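Local coordinates for protein epoxyqueuosine reductase (Streptococcus thermophilus, PDB 5D6S) that belongs to the QueG family of iron-sulfur proteins and holds a cobalamin together with two iron/sulfur clusters in a single chain, at residues S96-Y101 / M190-L195; D127-L132 / V156-L161; R236-Q241 / M250-K255. All coordinates share one frame; numbering follows the deposited sequence.

Contacts 1 and 2 sit together on one side of the chain's centre, their centres about 9 Å apart. Contact 1 joins the two inner strands of the four-stranded antiparallel sheet, 93-100 and 190-197. Both segments of contact 2, helix 128-144 and the loop after strand 152-155, fall between those strands in sequence; the helix packs back on the sheet, with L132 against V99 and Y128 against Y191. Contact 3 follows later in the chain, within the cluster-binding region, its centre about 27 Å from contact 1 and about 25 Å from contact 2. Residues of all three contacts line the cobalamin pocket, which therefore lies between the sheet region and the iron/sulfur region.

Contact 1 (S96-Y101 / M190-L195); sequences SIAVAY and MYLGEL
I97 and V99 pair with G193 and Y191 through four backbone hydrogen bonds that join strands 93-100 and 190-197. The strands run antiparallel, their local axes at 157° to each other. In the hydrogen-bonded pair I97 with G193, I97 N meets G193 O at 2.9 Å; in the other, V99 with Y191, V99 O receives Y191 N at 2.7 Å. The alternating pairs, S96 with E194, A98 with L192 and A100 with M190, are non-hydrogen-bonded, and there CA-H groups rest on carbonyls, A98 CA lying 3.2 Å from Y191 O.

On the face that carries A98, its CB touches both M190 SD and L192 CD2, each at 3.9 Å. On the other face I97 lies over G193, with I97 CG1 3.8 Å from G193 CA. The aromatic pair closes the end of the contact: Y101 holds CG between its backbone N and carbonyl carbon (chi1 62°), which swings the ring back over Y191. The two rings form an offset stack, centroids 4.3 Å apart and planes 13° from parallel, with Y101 CD1 above the rim of Y191 and the side chains crossing at about a right angle. Y128 stacks on the opposite face of Y191.

M190 O and L192 O each accept a hydrogen bond from cobalamin. Helix 128-144 packs on the face of I97, V99 and Y191, helix 163-169 on that of S96 and L192, while strands 45-50 and 152-155 extend the sheet on its two sides.

Contact 2 (D127-L132 / V156-L161); sequences DYHYVL and VDTGAL
H129 NE2 donates to D157 OD2 at 2.7 Å, a nearly straight bond that ties the first turn of helix 128-144 to the loop after strand 152-155. OD2 lies close to the imidazole plane, but the donor reaches it on the anti side, 30° out of the carboxylate plane; ring and carboxylate planes stand 67° apart. At the other end of the ring, H129 ND1 donates to D127 OD1, also at 2.7 Å and by way of the syn lone pair. The same OD1 takes H129 N from above the carboxylate plane, making D127 the N-cap of the helix.

Y128 frames this bridge. Its CE1 lies over the centre of the H129 ring, and its OH stands directly over the D157 carboxylate, 3.1 Å from D157 CG. From above the group, the hydroxyl is badly angled for either oxygen, and no hydrogen bond is made. D157 presents its carboxylate to both aromatic residues because CG extends anti to the backbone N (chi1 -178°). The backbone here makes a classic gamma turn centred on D157, closed by T158 N to V156 O at 2.7 Å. Below the polar groups, V156 CG2 meets the edge of the tyrosine at Y128 CD1, 4.0 Å away, and L132 CB at 3.9 Å.

D157 O and L161 O both accept from the same cobalamin nitrogen, and D157 N is bound to D163. With both nitrogens donating, H129 is fixed in rotation between two carboxylates, and it probably helps to orient the D157 side chain, which lies about 3 Å from cobalamin at its nearest atoms.

Contact 3 (R236-Q241 / M250-K255); sequences RCLSFQ and MEFRKK. With SF4 (iron/sulfur cluster), chain G.
R236 bends at chi3 (42°) and E251 is extended from CB to its carboxylate (chi2 -176°), so that guanidinium and carboxylate meet end-on, joining the residue just ahead of the C237 N-cap to the weakly bonded helix 250-255. R236 NH2 binds E251 OE2 at 2.7 Å, and R236 NH1 binds E251 OE1 at 3.1 Å. Both oxygens are met on their syn sides and lie near the guanidinium plane, although the carboxylate is twisted 36° against it. OE2 has a second donor within its own helix: K255 NZ, 3.1 Å from E251 OE2, uses the anti lone pair. K255 NZ is also hydrogen-bonded to P222 O.

Beneath the salt bridge F252 fills the space between the helices. Q241 lays its aliphatic carbon over one face of the ring in a CH-pi contact, CG standing 3.8 Å from the F252 centroid, and its amide stacks on the same phenyl group. L238 CD2 approaches F252 CD1 at 3.8 Å, obliquely to the ring, while the other L238 methyl leans on the backbone of K255. One face of the R236 guanidinium lies against F252 CE1, so the aromatic residue touches three side chains of the 236-241 segment.

C237 points the other way, and its SG binds an iron of the iron/sulfur cluster at 2.1 Å. As N-cap of helix 238-243, C237 SG also accepts a weak hydrogen bond from S239 N at 3.4 Å. That N-H, with the helix start behind it, would probably favour negative charge on the sulfur. E251 ties R236, next to the cluster ligand C237, to helix 250-255, and its charge probably offsets the closeness of R236 and K255.

Contact 1 (S96-Y101 / M190-L195)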
loop_
_atom_site.group_PDB
_atom_site.type_symbol
_atom_site.label_atom_id
_atom_site.label_comp_id
_atom_site.label_asym_id
_atom_site.label_seq_id
_atom_site.Cartn_x
_atom_site.Cartn_y
_atom_site.Cartn_z
ATOM N N SER A 96 -8.003 5.531 -18.745
ATOM C CA SER A 96 -7.659 5.457 -17.338
ATOM C C SER A 96 -8.922 5.470 -16.515
ATOM O O SER A 96 -9.723 6.386 -16.667
ATOM C CB SER A 96 -6.793 6.644 -16.924
ATOM O OG SER A 96 -6.621 6.660 -15.515
ATOM N N ILE A 97 -9.079 4.499 -15.610
ATOM C CA ILE A 97 -10.186 4.532 -14.640
ATOM C C ILE A 97 -9.723 4.855 -13.217
ATOM O O ILE A 97 -8.553 4.709 -12.884
ATOM C CB ILE A 97 -11.022 3.241 -14.631
ATOM C CG1 ILE A 97 -10.206 2.053 -14.171
ATOM C CG2 ILE A 97 -11.569 2.982 -16.018
ATOM C CD1 ILE A 97 -11.095 0.892 -13.781
ATOM N N ALA A 98 -10.658 5.353 -12.417
ATOM C CA ALA A 98 -10.424 5.658 -11.021
ATOM C C ALA A 98 -11.659 5.264 -10.226
ATOM O O ALA A 98 -12.775 5.593 -10.620
ATOM C CB ALA A 98 -10.132 7.130 -10.835
ATOM N N VAL A 99 -11.458 4.515 -9.143
ATOM C CA VAL A 99 -12.554 4.142 -8.255
ATOM C C VAL A 99 -12.185 4.703 -6.907
ATOM O O VAL A 99 -11.094 4.433 -6.397
ATOM C CB VAL A 99 -12.745 2.620 -8.159
ATOM C CG1 VAL A 99 -13.850 2.271 -7.173
ATOM C CG2 VAL A 99 -13.082 2.042 -9.522
ATOM N N ALA A 100 -13.086 5.483 -6.324
ATOM C CA ALA A 100 -12.800 6.105 -5.046
ATOM C C ALA A 100 -13.050 5.128 -3.903
ATOM O O ALA A 100 -13.869 4.223 -4.033
ATOM C CB ALA A 100 -13.640 7.357 -4.875
ATOM N N TYR A 101 -12.341 5.327 -2.790
ATOM C CA TYR A 101 -12.525 4.510 -1.575
ATOM C C TYR A 101 -12.502 5.369 -0.307
ATOM O O TYR A 101 -11.817 6.403 -0.251
ATOM C CB TYR A 101 -11.465 3.401 -1.480
ATOM C CG TYR A 101 -10.022 3.878 -1.371
ATOM C CD1 TYR A 101 -9.267 4.103 -2.498
ATOM C CD2 TYR A 101 -9.412 4.050 -0.146
ATOM C CE1 TYR A 101 -7.935 4.497 -2.414
ATOM C CE2 TYR A 101 -8.081 4.459 -0.049
ATOM C CZ TYR A 101 -7.339 4.680 -1.186
ATOM O OH TYR A 101 -6.017 5.099 -1.132
ATOM N N MET A 190 -8.248 7.293 -4.343
ATOM C CA MET A 190 -8.707 6.531 -5.521
ATOM C C MET A 190 -7.767 5.376 -5.909
ATOM O O MET A 190 -6.532 5.537 -5.913
ATOM C CB MET A 190 -8.793 7.431 -6.758
ATOM C CG MET A 190 -9.557 8.739 -6.592
ATOM S SD MET A 190 -9.330 9.789 -8.038
ATOM C CE MET A 190 -7.633 10.369 -7.845
ATOM N N TYR A 191 -8.369 4.227 -6.244
ATOM C CA TYR A 191 -7.678 3.134 -6.937
ATOM C C TYR A 191 -7.620 3.458 -8.421
ATOM O O TYR A 191 -8.560 4.019 -8.966
ATOM C CB TYR A 191 -8.440 1.814 -6.798
ATOM C CG TYR A 191 -8.806 1.399 -5.377
ATOM C CD1 TYR A 191 -7.864 1.399 -4.352
ATOM C CD2 TYR A 191 -10.104 0.970 -5.069
ATOM C CE1 TYR A 191 -8.204 0.998 -3.064
ATOM C CE2 TYR A 191 -10.438 0.551 -3.786
ATOM C CZ TYR A 191 -9.489 0.569 -2.785
ATOM O OH TYR A 191 -9.825 0.159 -1.509
ATOM N N LEU A 192 -6.525 3.108 -9.076
ATOM C CA LEU A 192 -6.350 3.380 -10.504
ATOM C C LEU A 192 -6.257 2.114 -11.356
ATOM O O LEU A 192 -5.799 1.077 -10.904
ATOM C CB LEU A 192 -5.092 4.223 -10.762
ATOM C CG LEU A 192 -5.051 5.606 -10.104
ATOM C CD1 LEU A 192 -3.830 6.402 -10.566
ATOM C CD2 LEU A 192 -6.335 6.374 -10.372
ATOM N N GLY A 193 -6.711 2.242 -12.595
ATOM C CA GLY A 193 -6.592 1.204 -13.608
ATOM C C GLY A 193 -6.459 1.790 -15.012
ATOM O O GLY A 193 -6.629 2.991 -15.213
ATOM N N GLU A 194 -6.160 0.928 -15.975
ATOM C CA GLU A 194 -6.031 1.306 -17.386
ATOM C C GLU A 194 -6.581 0.224 -18.286
ATOM O O GLU A 194 -6.399 -0.961 -18.031
ATOM C CB GLU A 194 -4.581 1.460 -17.819
ATOM C CG GLU A 194 -3.785 2.465 -17.042
ATOM C CD GLU A 194 -3.017 1.831 -15.928
ATOM O OE1 GLU A 194 -3.281 2.217 -14.771
ATOM O OE2 GLU A 194 -2.176 0.939 -16.213
ATOM N N LEU A 195 -7.226 0.656 -19.363
ATOM C CA LEU A 195 -7.592 -0.227 -20.455
ATOM C C LEU A 195 -6.910 0.303 -21.708
ATOM O O LEU A 195 -7.339 1.308 -22.290
ATOM C CB LEU A 195 -9.110 -0.254 -20.623
ATOM C CG LEU A 195 -9.656 -1.294 -21.586
ATOM C CD1 LEU A 195 -9.319 -2.704 -21.139
ATOM C CD2 LEU A 195 -11.165 -1.129 -21.690
HETATM O O HOH W 1 -4.154 4.457 -14.622
#

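Contact 2 (D127-L132 / V156-L161)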
loop_
_atom_site.group_PDB
_atom_site.type_symbol
_atom_site.label_atom_id
_atom_site.label_comp_id
_atom_site.label_asym_id
_atom_site.label_seq_id
_atom_site.Cartn_x
_atom_site.Cartn_y
_atom_site.Cartn_z
ATOM N N ASP A 127 -10.053 -6.730 -2.189
ATOM C CA ASP A 127 -8.808 -6.377 -2.835
ATOM C C ASP A 127 -9.128 -5.586 -4.077
ATOM O O ASP A 127 -9.795 -6.097 -4.983
ATOM C CB ASP A 127 -8.060 -7.649 -3.216
ATOM C CG ASP A 127 -6.742 -7.380 -3.931
ATOM O OD1 ASP A 127 -6.349 -6.215 -4.079
ATOM O OD2 ASP A 127 -6.101 -8.351 -4.383
ATOM N N TYR A 128 -8.671 -4.335 -4.115
ATOM C CA TYR A 128 -8.922 -3.472 -5.276
ATOM C C TYR A 128 -8.576 -4.156 -6.602
ATOM O O TYR A 128 -9.294 -4.014 -7.577
ATOM C CB TYR A 128 -8.226 -2.096 -5.134
ATOM C CG TYR A 128 -6.720 -2.020 -5.301
ATOM C CD1 TYR A 128 -6.143 -1.928 -6.561
ATOM C CD2 TYR A 128 -5.872 -2.000 -4.202
ATOM C CE1 TYR A 128 -4.768 -1.816 -6.724
ATOM C CE2 TYR A 128 -4.498 -1.916 -4.361
ATOM C CZ TYR A 128 -3.954 -1.818 -5.636
ATOM O OH TYR A 128 -2.587 -1.739 -5.815
ATOM N N HIS A 129 -7.480 -4.897 -6.636
ATOM C CA HIS A 129 -7.097 -5.618 -7.856
ATOM C C HIS A 129 -8.268 -6.389 -8.406
ATOM O O HIS A 129 -8.485 -6.391 -9.596
ATOM C CB HIS A 129 -5.932 -6.609 -7.625
ATOM C CG HIS A 129 -4.655 -5.959 -7.177
ATOM N ND1 HIS A 129 -4.424 -5.595 -5.865
ATOM C CD2 HIS A 129 -3.539 -5.618 -7.860
ATOM C CE1 HIS A 129 -3.222 -5.056 -5.760
ATOM N NE2 HIS A 129 -2.664 -5.062 -6.956
ATOM N N TYR A 130 -8.986 -7.110 -7.558
ATOM C CA TYR A 130 -10.117 -7.867 -8.057
ATOM C C TYR A 130 -11.264 -6.927 -8.468
ATOM O O TYR A 130 -11.891 -7.123 -9.510
ATOM C CB TYR A 130 -10.643 -8.899 -7.052
ATOM C CG TYR A 130 -12.021 -9.309 -7.483
ATOM C CD1 TYR A 130 -12.208 -10.092 -8.632
ATOM C CD2 TYR A 130 -13.156 -8.816 -6.829
ATOM C CE1 TYR A 130 -13.483 -10.416 -9.072
ATOM C CE2 TYR A 130 -14.440 -9.134 -7.257
ATOM C CZ TYR A 130 -14.601 -9.928 -8.379
ATOM O OH TYR A 130 -15.870 -10.242 -8.818
ATOM N N VAL A 131 -11.551 -5.925 -7.639
ATOM C CA VAL A 131 -12.666 -5.017 -7.895
ATOM C C VAL A 131 -12.505 -4.331 -9.265
ATOM O O VAL A 131 -13.431 -4.320 -10.075
ATOM C CB VAL A 131 -12.835 -3.958 -6.777
ATOM C CG1 VAL A 131 -13.974 -3.007 -7.101
ATOM C CG2 VAL A 131 -13.119 -4.616 -5.435
ATOM N N LEU A 132 -11.330 -3.766 -9.510
ATOM C CA LEU A 132 -11.082 -3.030 -10.745
ATOM C C LEU A 132 -10.999 -3.930 -11.980
ATOM O O LEU A 132 -11.472 -3.543 -13.032
ATOM C CB LEU A 132 -9.826 -2.145 -10.626
ATOM C CG LEU A 132 -10.193 -0.741 -10.163
ATOM C CD1 LEU A 132 -10.806 -0.776 -8.771
ATOM C CD2 LEU A 132 -9.002 0.213 -10.226
ATOM N N VAL A 156 -4.077 -3.237 -13.755
ATOM C CA VAL A 156 -4.316 -2.561 -12.478
ATOM C C VAL A 156 -3.226 -2.953 -11.467
ATOM O O VAL A 156 -3.178 -4.086 -11.017
ATOM C CB VAL A 156 -5.765 -2.793 -11.978
ATOM C CG1 VAL A 156 -6.191 -4.220 -12.222
ATOM C CG2 VAL A 156 -5.926 -2.407 -10.524
ATOM N N ASP A 157 -2.322 -2.007 -11.206
ATOM C CA ASP A 157 -1.183 -2.149 -10.299
ATOM C C ASP A 157 -0.099 -3.087 -10.834
ATOM O O ASP A 157 1.077 -2.732 -10.861
ATOM C CB ASP A 157 -1.654 -2.543 -8.894
ATOM C CG ASP A 157 -0.508 -2.649 -7.885
ATOM O OD1 ASP A 157 0.195 -1.654 -7.628
ATOM O OD2 ASP A 157 -0.378 -3.716 -7.262
ATOM N N THR A 158 -0.495 -4.279 -11.260
ATOM C CA THR A 158 0.451 -5.358 -11.548
ATOM C C THR A 158 0.904 -5.360 -12.975
ATOM O O THR A 158 1.720 -6.176 -13.376
ATOM C CB THR A 158 -0.227 -6.716 -11.320
ATOM O OG1 THR A 158 -1.403 -6.812 -12.126
ATOM C CG2 THR A 158 -0.632 -6.899 -9.872
ATOM N N GLY A 159 0.357 -4.448 -13.772
ATOM C CA GLY A 159 0.789 -4.266 -15.155
ATOM C C GLY A 159 2.088 -3.458 -15.274
ATOM O O GLY A 159 2.605 -2.921 -14.287
ATOM N N ALA A 160 2.570 -3.319 -16.516
ATOM C CA ALA A 160 3.859 -2.676 -16.833
ATOM C C ALA A 160 3.826 -1.150 -16.861
ATOM O O ALA A 160 4.830 -0.492 -16.593
ATOM C CB ALA A 160 4.354 -3.163 -18.168
ATOM N N LEU A 161 2.680 -0.582 -17.152
ATOM C CA LEU A 161 2.594 0.875 -17.184
ATOM C C LEU A 161 2.705 1.522 -15.803
ATOM O O LEU A 161 2.402 0.907 -14.771
ATOM C CB LEU A 161 1.298 1.343 -17.873
ATOM C CG LEU A 161 1.200 0.925 -19.347
ATOM C CD1 LEU A 161 -0.080 1.487 -19.933
ATOM C CD2 LEU A 161 2.407 1.372 -20.153
#

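Contact 3 (R236-Q241 / M250-K255)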
loop_
_atom_site.group_PDB
_atom_site.type_symbol
_atom_site.label_atom_id
_atom_site.label_comp_id
_atom_site.label_asym_id
_atom_site.label_seq_id
_atom_site.Cartn_x
_atom_site.Cartn_y
_atom_site.Cartn_z
ATOM N N ARG A 236 12.766 3.738 1.766
ATOM C CA ARG A 236 12.452 4.329 3.096
ATOM C C ARG A 236 10.975 4.685 3.286
ATOM O O ARG A 236 10.597 5.269 4.278
ATOM C CB ARG A 236 13.297 5.564 3.372
ATOM C CG ARG A 236 14.796 5.296 3.345
ATOM C CD ARG A 236 15.663 6.534 3.600
ATOM N NE ARG A 236 15.115 7.347 4.689
ATOM C CZ ARG A 236 15.263 7.079 5.982
ATOM N NH1 ARG A 236 15.989 6.020 6.402
ATOM N NH2 ARG A 236 14.690 7.868 6.867
ATOM N N CYS A 237 10.129 4.337 2.338
ATOM C CA CYS A 237 8.698 4.466 2.583
ATOM C C CYS A 237 8.266 3.412 3.620
ATOM O O CYS A 237 8.610 2.239 3.504
ATOM C CB CYS A 237 7.851 4.285 1.311
ATOM S SG CYS A 237 6.136 4.831 1.591
ATOM N N LEU A 238 7.498 3.832 4.611
ATOM C CA LEU A 238 6.937 2.903 5.571
ATOM C C LEU A 238 5.948 1.968 4.920
ATOM O O LEU A 238 5.724 0.864 5.422
ATOM C CB LEU A 238 6.241 3.655 6.698
ATOM C CG LEU A 238 7.126 4.526 7.598
ATOM C CD1 LEU A 238 6.257 5.106 8.694
ATOM C CD2 LEU A 238 8.282 3.756 8.191
ATOM N N SER A 239 5.316 2.391 3.824
ATOM C CA SER A 239 4.394 1.475 3.130
ATOM C C SER A 239 5.164 0.260 2.646
ATOM O O SER A 239 4.686 -0.881 2.695
ATOM C CB SER A 239 3.708 2.145 1.952
ATOM O OG SER A 239 2.726 1.278 1.382
ATOM N N PHE A 240 6.392 0.517 2.200
ATOM C CA PHE A 240 7.278 -0.532 1.744
ATOM C C PHE A 240 7.728 -1.341 2.925
ATOM O O PHE A 240 7.703 -2.562 2.884
ATOM C CB PHE A 240 8.481 0.061 0.989
ATOM C CG PHE A 240 9.541 -0.949 0.644
ATOM C CD1 PHE A 240 9.242 -2.047 -0.151
ATOM C CD2 PHE A 240 10.810 -0.838 1.160
ATOM C CE1 PHE A 240 10.216 -2.985 -0.453
ATOM C CE2 PHE A 240 11.762 -1.791 0.897
ATOM C CZ PHE A 240 11.481 -2.852 0.083
ATOM N N GLN A 241 8.137 -0.670 3.986
ATOM C CA GLN A 241 8.716 -1.375 5.117
ATOM C C GLN A 241 7.720 -2.376 5.695
ATOM O O GLN A 241 8.091 -3.503 6.049
ATOM C CB GLN A 241 9.178 -0.415 6.188
ATOM C CG GLN A 241 10.473 0.304 5.865
ATOM C CD GLN A 241 11.665 -0.582 5.568
ATOM O OE1 GLN A 241 12.373 -0.339 4.625
ATOM N NE2 GLN A 241 11.915 -1.585 6.394
ATOM N N MET A 250 15.739 -1.100 12.629
ATOM C CA MET A 250 15.394 -0.395 13.863
ATOM C C MET A 250 14.690 0.934 13.660
ATOM O O MET A 250 13.768 1.280 14.401
ATOM C CB MET A 250 16.664 -0.150 14.694
ATOM C CG MET A 250 16.380 0.188 16.156
ATOM S SD MET A 250 15.660 -1.192 17.053
ATOM C CE MET A 250 16.982 -2.379 17.139
ATOM N N GLU A 251 15.137 1.704 12.687
ATOM C CA GLU A 251 14.584 3.040 12.520
ATOM C C GLU A 251 13.072 3.028 12.313
ATOM O O GLU A 251 12.357 3.892 12.838
ATOM C CB GLU A 251 15.238 3.744 11.342
ATOM C CG GLU A 251 14.753 5.174 11.122
ATOM C CD GLU A 251 15.339 5.825 9.881
ATOM O OE1 GLU A 251 16.401 5.357 9.383
ATOM O OE2 GLU A 251 14.729 6.814 9.403
ATOM N N PHE A 252 12.595 2.093 11.502
ATOM C CA PHE A 252 11.197 2.141 11.055
ATOM C C PHE A 252 10.213 1.523 12.026
ATOM O O PHE A 252 9.031 1.781 11.924
ATOM C CB PHE A 252 11.038 1.487 9.688
ATOM C CG PHE A 252 12.031 1.952 8.699
ATOM C CD1 PHE A 252 12.055 3.268 8.310
ATOM C CD2 PHE A 252 12.953 1.085 8.162
ATOM C CE1 PHE A 252 12.980 3.724 7.390
ATOM C CE2 PHE A 252 13.885 1.523 7.242
ATOM C CZ PHE A 252 13.898 2.855 6.858
ATOM N N ARG A 253 10.706 0.722 12.966
ATOM C CA ARG A 253 9.858 0.025 13.916
ATOM C C ARG A 253 9.024 1.015 14.731
ATOM O O ARG A 253 7.774 0.944 14.748
ATOM C CB ARG A 253 10.702 -0.832 14.845
ATOM C CG ARG A 253 11.488 -1.927 14.118
ATOM C CD ARG A 253 12.324 -2.784 15.052
ATOM N NE ARG A 253 13.283 -3.610 14.335
ATOM C CZ ARG A 253 14.196 -4.374 14.921
ATOM N NH1 ARG A 253 14.286 -4.465 16.226
ATOM N NH2 ARG A 253 15.019 -5.070 14.194
ATOM N N LYS A 254 9.712 1.941 15.390
ATOM C CA LYS A 254 9.044 2.951 16.208
ATOM C C LYS A 254 8.045 3.760 15.352
ATOM O O LYS A 254 6.947 4.098 15.787
ATOM C CB LYS A 254 10.092 3.855 16.819
ATOM C CG LYS A 254 9.648 4.570 18.067
ATOM C CD LYS A 254 10.759 5.494 18.556
ATOM C CE LYS A 254 10.252 6.498 19.587
ATOM N NZ LYS A 254 11.324 7.449 20.000
ATOM N N LYS A 255 8.409 3.993 14.099
ATOM C CA LYS A 255 7.657 4.892 13.253
ATOM C C LYS A 255 6.385 4.359 12.628
ATOM O O LYS A 255 5.541 5.155 12.207
ATOM C CB LYS A 255 8.561 5.436 12.147
ATOM C CG LYS A 255 9.804 6.118 12.698
ATOM C CD LYS A 255 10.565 6.847 11.611
ATOM C CE LYS A 255 11.719 7.621 12.194
ATOM N NZ LYS A 255 12.554 8.229 11.124
HETATM FE FE1 SF4 G . 5.681 6.705 2.479
HETATM FE FE2 SF4 G . 4.444 7.461 4.611
HETATM FE FE3 SF4 G . 4.061 8.726 2.361
HETATM FE FE4 SF4 G . 6.291 8.988 3.608
HETATM S S1 SF4 G . 4.399 9.549 4.272
HETATM S S2 SF4 G . 6.002 8.590 1.580
HETATM S S3 SF4 G . 6.455 7.008 4.440
HETATM S S4 SF4 G . 3.593 6.719 2.805
#